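Local coordinates for uncharacterized protein (Bacteroides uniformis, PDB 4JPQ) that is of unknown function but probably binds carbohydrate through a family 9-like carbohydrate-binding domain, at residues 71-83 with 132-146. Sequence-based numbering, arbitrary orientation.
With SO4 (sulfate ion), chain D.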
loop_
_atom_site.group_PDB
_atom_site.type_symbol
_atom_site.label_atom_id
_atom_site.label_comp_id
_atom_site.label_asym_id
_atom_site.label_seq_id
_atom_site.Cartn_x
_atom_site.Cartn_y
_atom_site.Cartn_z
ATOM N N ALA A 71 14.249 -1.527 -12.337
ATOM C CA ALA A 71 15.673 -1.311 -12.693
ATOM C C ALA A 71 16.610 -0.958 -11.542
ATOM O O ALA A 71 17.828 -1.072 -11.700
ATOM C CB ALA A 71 15.808 -0.284 -13.821
ATOM N N SER A 72 16.061 -0.496 -10.418
ATOM C CA SER A 72 16.863 -0.180 -9.227
ATOM C C SER A 72 16.013 -0.137 -7.966
ATOM O O SER A 72 14.803 0.082 -8.042
ATOM C CB SER A 72 17.627 1.147 -9.383
ATOM O OG SER A 72 16.767 2.274 -9.426
ATOM N N VAL A 73 16.676 -0.341 -6.826
ATOM C CA VAL A 73 16.050 -0.295 -5.499
ATOM C C VAL A 73 16.889 0.544 -4.542
ATOM O O VAL A 73 18.097 0.679 -4.726
ATOM C CB VAL A 73 15.794 -1.697 -4.913
ATOM C CG1 VAL A 73 14.749 -2.426 -5.744
ATOM C CG2 VAL A 73 17.066 -2.528 -4.822
ATOM N N ARG A 74 16.237 1.069 -3.511
ATOM C CA ARG A 74 16.852 1.997 -2.552
ATOM C C ARG A 74 16.036 1.994 -1.261
ATOM O O ARG A 74 14.828 1.857 -1.327
ATOM C CB ARG A 74 16.821 3.390 -3.184
ATOM C CG ARG A 74 17.405 4.548 -2.391
ATOM C CD ARG A 74 17.184 5.853 -3.154
ATOM N NE ARG A 74 17.861 7.000 -2.542
ATOM C CZ ARG A 74 17.381 7.786 -1.575
ATOM N NH1 ARG A 74 16.171 7.603 -1.026
ATOM N NH2 ARG A 74 18.134 8.788 -1.134
ATOM N N ALA A 75 16.690 2.127 -0.112
ATOM C CA ALA A 75 15.998 2.169 1.201
ATOM C C ALA A 75 16.840 2.904 2.236
ATOM O O ALA A 75 17.407 2.305 3.136
ATOM C CB ALA A 75 15.652 0.775 1.670
ATOM N N VAL A 76 16.966 4.210 2.045
ATOM C CA VAL A 76 17.749 5.073 2.924
ATOM C C VAL A 76 17.031 5.390 4.247
ATOM O O VAL A 76 17.695 5.523 5.279
ATOM C CB VAL A 76 18.187 6.381 2.182
ATOM C CG1 VAL A 76 18.971 7.327 3.104
ATOM C CG2 VAL A 76 19.021 6.020 0.950
ATOM N N ALA A 77 15.705 5.508 4.213
ATOM C CA ALA A 77 14.922 5.906 5.394
ATOM C C ALA A 77 15.315 5.134 6.651
ATOM O O ALA A 77 15.180 3.927 6.673
ATOM C CB ALA A 77 13.436 5.756 5.114
ATOM N N SER A 78 15.832 5.828 7.665
ATOM C CA SER A 78 16.345 5.160 8.877
ATOM C C SER A 78 15.287 4.663 9.860
ATOM O O SER A 78 15.585 3.788 10.674
ATOM C CB SER A 78 17.372 6.039 9.604
ATOM O OG SER A 78 16.777 7.231 10.060
ATOM N N GLY A 79 14.083 5.225 9.819
ATOM C CA GLY A 79 13.005 4.792 10.717
ATOM C C GLY A 79 11.625 4.903 10.114
ATOM O O GLY A 79 11.465 5.397 8.994
ATOM N N ASP A 80 10.634 4.404 10.859
ATOM C CA ASP A 80 9.234 4.502 10.456
ATOM C C ASP A 80 8.865 5.975 10.428
ATOM O O ASP A 80 9.485 6.799 11.113
ATOM C CB ASP A 80 8.292 3.723 11.389
ATOM C CG ASP A 80 8.433 2.208 11.269
ATOM O OD1 ASP A 80 9.125 1.687 10.358
ATOM O OD2 ASP A 80 7.831 1.528 12.118
ATOM N N ASN A 81 7.881 6.294 9.595
ATOM C CA ASN A 81 7.475 7.676 9.321
ATOM C C ASN A 81 8.597 8.520 8.701
ATOM O O ASN A 81 8.566 9.742 8.750
ATOM C CB ASN A 81 6.856 8.377 10.546
ATOM C CG ASN A 81 5.547 7.753 10.995
ATOM O OD1 ASN A 81 4.836 7.105 10.216
ATOM N ND2 ASN A 81 5.183 8.010 12.254
ATOM N N GLY A 82 9.537 7.851 8.040
ATOM C CA GLY A 82 10.613 8.510 7.346
ATOM C C GLY A 82 10.153 8.897 5.950
ATOM O O GLY A 82 8.981 8.760 5.598
ATOM N N ARG A 83 11.120 9.287 5.127
ATOM C CA ARG A 83 10.911 9.807 3.769
ATOM C C ARG A 83 10.913 8.638 2.780
ATOM O O ARG A 83 11.703 8.588 1.842
ATOM C CB ARG A 83 11.992 10.891 3.498
ATOM C CG ARG A 83 11.983 12.012 4.564
ATOM C CD ARG A 83 13.161 12.976 4.507
ATOM N NE ARG A 83 13.275 13.572 3.186
ATOM C CZ ARG A 83 12.501 14.544 2.697
ATOM N NH1 ARG A 83 11.497 15.057 3.397
ATOM N NH2 ARG A 83 12.726 15.001 1.465
ATOM N N LEU A 132 2.052 2.152 14.512
ATOM C CA LEU A 132 3.040 1.597 13.564
ATOM C C LEU A 132 3.344 0.143 13.922
ATOM O O LEU A 132 3.456 -0.703 13.023
ATOM C CB LEU A 132 4.332 2.411 13.572
ATOM C CG LEU A 132 4.216 3.813 12.974
ATOM C CD1 LEU A 132 5.362 4.690 13.471
ATOM C CD2 LEU A 132 4.159 3.753 11.449
ATOM N N GLY A 133 3.444 -0.119 15.240
ATOM C CA GLY A 133 3.643 -1.448 15.811
ATOM C C GLY A 133 2.524 -2.437 15.510
ATOM O O GLY A 133 2.769 -3.636 15.488
HETATM N N MSE A 134 1.299 -1.947 15.315
HETATM C CA MSE A 134 0.161 -2.800 14.941
HETATM C C MSE A 134 0.295 -3.387 13.546
HETATM O O MSE A 134 -0.138 -4.517 13.319
HETATM C CB MSE A 134 -1.175 -2.039 14.977
HETATM C CG MSE A 134 -1.699 -1.745 16.365
HETATM SE SE MSE A 134 -3.145 -0.407 16.191
HETATM C CE MSE A 134 -3.167 0.036 18.112
ATOM N N VAL A 135 0.888 -2.642 12.614
ATOM C CA VAL A 135 0.988 -3.088 11.212
ATOM C C VAL A 135 2.188 -3.998 11.044
ATOM O O VAL A 135 3.329 -3.544 11.095
ATOM C CB VAL A 135 1.080 -1.917 10.211
ATOM C CG1 VAL A 135 1.161 -2.446 8.781
ATOM C CG2 VAL A 135 -0.117 -0.983 10.370
ATOM N N LYS A 136 1.912 -5.283 10.857
ATOM C CA LYS A 136 2.952 -6.278 10.662
ATOM C C LYS A 136 3.348 -6.179 9.207
ATOM O O LYS A 136 2.510 -5.916 8.347
ATOM C CB LYS A 136 2.472 -7.686 11.012
ATOM C CG LYS A 136 2.041 -7.847 12.458
ATOM C CD LYS A 136 1.292 -9.168 12.633
ATOM C CE LYS A 136 0.901 -9.417 14.082
ATOM N NZ LYS A 136 0.331 -10.777 14.256
ATOM N N ARG A 137 4.641 -6.365 8.960
ATOM C CA ARG A 137 5.232 -6.261 7.644
ATOM C C ARG A 137 6.258 -7.344 7.386
ATOM O O ARG A 137 6.780 -7.956 8.328
ATOM C CB ARG A 137 5.975 -4.949 7.563
ATOM C CG ARG A 137 5.101 -3.720 7.579
ATOM C CD ARG A 137 5.876 -2.526 8.108
ATOM N NE ARG A 137 5.774 -2.324 9.562
ATOM C CZ ARG A 137 6.511 -1.461 10.272
ATOM N NH1 ARG A 137 7.491 -0.737 9.717
ATOM N NH2 ARG A 137 6.293 -1.345 11.574
ATOM N N TRP A 138 6.551 -7.540 6.099
ATOM C CA TRP A 138 7.615 -8.437 5.640
ATOM C C TRP A 138 8.011 -8.036 4.224
ATOM O O TRP A 138 7.142 -7.703 3.414
ATOM C CB TRP A 138 7.175 -9.916 5.659
ATOM C CG TRP A 138 8.145 -10.838 4.933
ATOM C CD1 TRP A 138 9.244 -11.455 5.461
ATOM C CD2 TRP A 138 8.128 -11.178 3.543
ATOM N NE1 TRP A 138 9.896 -12.183 4.493
ATOM C CE2 TRP A 138 9.242 -12.024 3.302
ATOM C CE3 TRP A 138 7.273 -10.861 2.478
ATOM C CZ2 TRP A 138 9.521 -12.575 2.032
ATOM C CZ3 TRP A 138 7.558 -11.408 1.191
ATOM C CH2 TRP A 138 8.674 -12.254 0.991
ATOM N N SER A 139 9.309 -8.100 3.938
ATOM C CA SER A 139 9.834 -7.872 2.592
ATOM C C SER A 139 10.960 -8.837 2.273
ATOM O O SER A 139 11.658 -9.296 3.170
ATOM C CB SER A 139 10.342 -6.445 2.429
ATOM O OG SER A 139 10.927 -6.267 1.146
ATOM N N SER A 140 11.137 -9.106 0.980
ATOM C CA SER A 140 12.242 -9.937 0.477
ATOM C C SER A 140 13.582 -9.184 0.543
ATOM O O SER A 140 14.631 -9.813 0.379
ATOM C CB SER A 140 11.965 -10.455 -0.955
ATOM O OG SER A 140 11.912 -9.404 -1.921
ATOM N N LEU A 141 13.545 -7.854 0.721
ATOM C CA LEU A 141 14.734 -7.004 0.904
ATOM C C LEU A 141 14.736 -6.353 2.296
ATOM O O LEU A 141 15.379 -5.315 2.502
ATOM C CB LEU A 141 14.774 -5.917 -0.180
ATOM C CG LEU A 141 14.871 -6.402 -1.618
ATOM C CD1 LEU A 141 14.747 -5.217 -2.559
ATOM C CD2 LEU A 141 16.171 -7.139 -1.849
ATOM N N ALA A 142 14.066 -6.986 3.258
ATOM C CA ALA A 142 13.962 -6.453 4.621
ATOM C C ALA A 142 15.305 -6.458 5.315
ATOM O O ALA A 142 16.200 -7.244 4.961
ATOM C CB ALA A 142 12.937 -7.231 5.455
ATOM N N GLY A 143 15.430 -5.548 6.281
ATOM C CA GLY A 143 16.625 -5.396 7.092
ATOM C C GLY A 143 17.172 -3.987 7.115
ATOM O O GLY A 143 16.414 -3.018 7.069
ATOM N N GLU A 144 18.500 -3.898 7.182
ATOM C CA GLU A 144 19.224 -2.632 7.319
ATOM C C GLU A 144 18.865 -1.642 6.206
ATOM O O GLU A 144 18.558 -2.072 5.094
ATOM C CB GLU A 144 20.769 -2.832 7.242
ATOM C CG GLU A 144 21.433 -3.885 8.135
ATOM C CD GLU A 144 21.106 -3.747 9.606
ATOM O OE1 GLU A 144 20.819 -2.612 10.076
ATOM O OE2 GLU A 144 21.155 -4.790 10.293
ATOM N N PRO A 145 18.907 -0.322 6.497
ATOM C CA PRO A 145 18.736 0.636 5.392
ATOM C C PRO A 145 19.927 0.538 4.416
ATOM O O PRO A 145 21.029 0.166 4.843
ATOM C CB PRO A 145 18.716 2.013 6.083
ATOM C CG PRO A 145 18.647 1.754 7.547
ATOM C CD PRO A 145 19.092 0.349 7.802
ATOM N N PHE A 146 19.706 0.837 3.133
ATOM C CA PHE A 146 20.774 0.757 2.105
ATOM C C PHE A 146 20.658 1.786 0.983
ATOM O O PHE A 146 19.554 2.110 0.547
ATOM C CB PHE A 146 20.858 -0.666 1.497
ATOM C CG PHE A 146 19.563 -1.179 0.880
ATOM C CD1 PHE A 146 19.239 -0.918 -0.464
ATOM C CD2 PHE A 146 18.684 -1.959 1.624
ATOM C CE1 PHE A 146 18.063 -1.406 -1.032
ATOM C CE2 PHE A 146 17.501 -2.453 1.061
ATOM C CZ PHE A 146 17.188 -2.176 -0.271
HETATM S S SO4 D . 14.492 9.222 7.295
HETATM O O1 SO4 D . 14.310 10.619 7.764
HETATM O O2 SO4 D . 15.937 8.917 7.085
HETATM O O3 SO4 D . 13.908 8.254 8.280
HETATM O O4 SO4 D . 13.819 9.126 5.980
#
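Ala75 and Phe146 pair at one end of the contact, and Asp80 meets Arg137 at the other. The backbone pair is antiparallel and hydrogen-bonded. Ala75 N donates to Phe146 O at 2.9 Å, and Phe146 N donates to Ala75 O at 2.7 Å. Both side chains lie on the same face of this ladder. CG of Phe146 sits between its own N and carbonyl carbon (chi1 57°), which turns the ring toward Ala75. The methyl CB of Ala75 then rests over one ring face, 3.9 Å from the centroid, in a CH-pi contact. Val73 CG2 reaches the same ring at CE1 and also touches Leu141 CD1, 4.2 Å away. Pro145 CB lies against the carbonyl oxygens of Ala75 and Val76.

The pair joins strands 72-75 and 146-150, which form a small two-stranded antiparallel sheet beside the larger strand array of this beta-rich carbohydrate-binding family 9 domain.

At the other end, Arg137 NH1 donates to Asp80 OD1 at 3.0 Å in a salt bridge. The oxygen lies at the edge of the guanidinium, near its plane, but is itself met from above the carboxylate plane. The two planes are 52° apart. Weak bonds from NH1 and NH2 both reach Asp80 OD2. Leu132 CD1 packs on Asp80 CB at 3.7 Å and on the amide of Asn81.

Farther out, Val135 O accepts a hydrogen bond from Arg137 NE at 3.1 Å, also in the guanidinium plane, which limits the rotation of the group. Gly111 O is a further partner of NH1. Asn81 ND2 is held by Ala127 O. A sulfate, probably from the crystallisation liquor, accepts hydrogen bonds from the backbone N-H groups of Ser78 and Arg83.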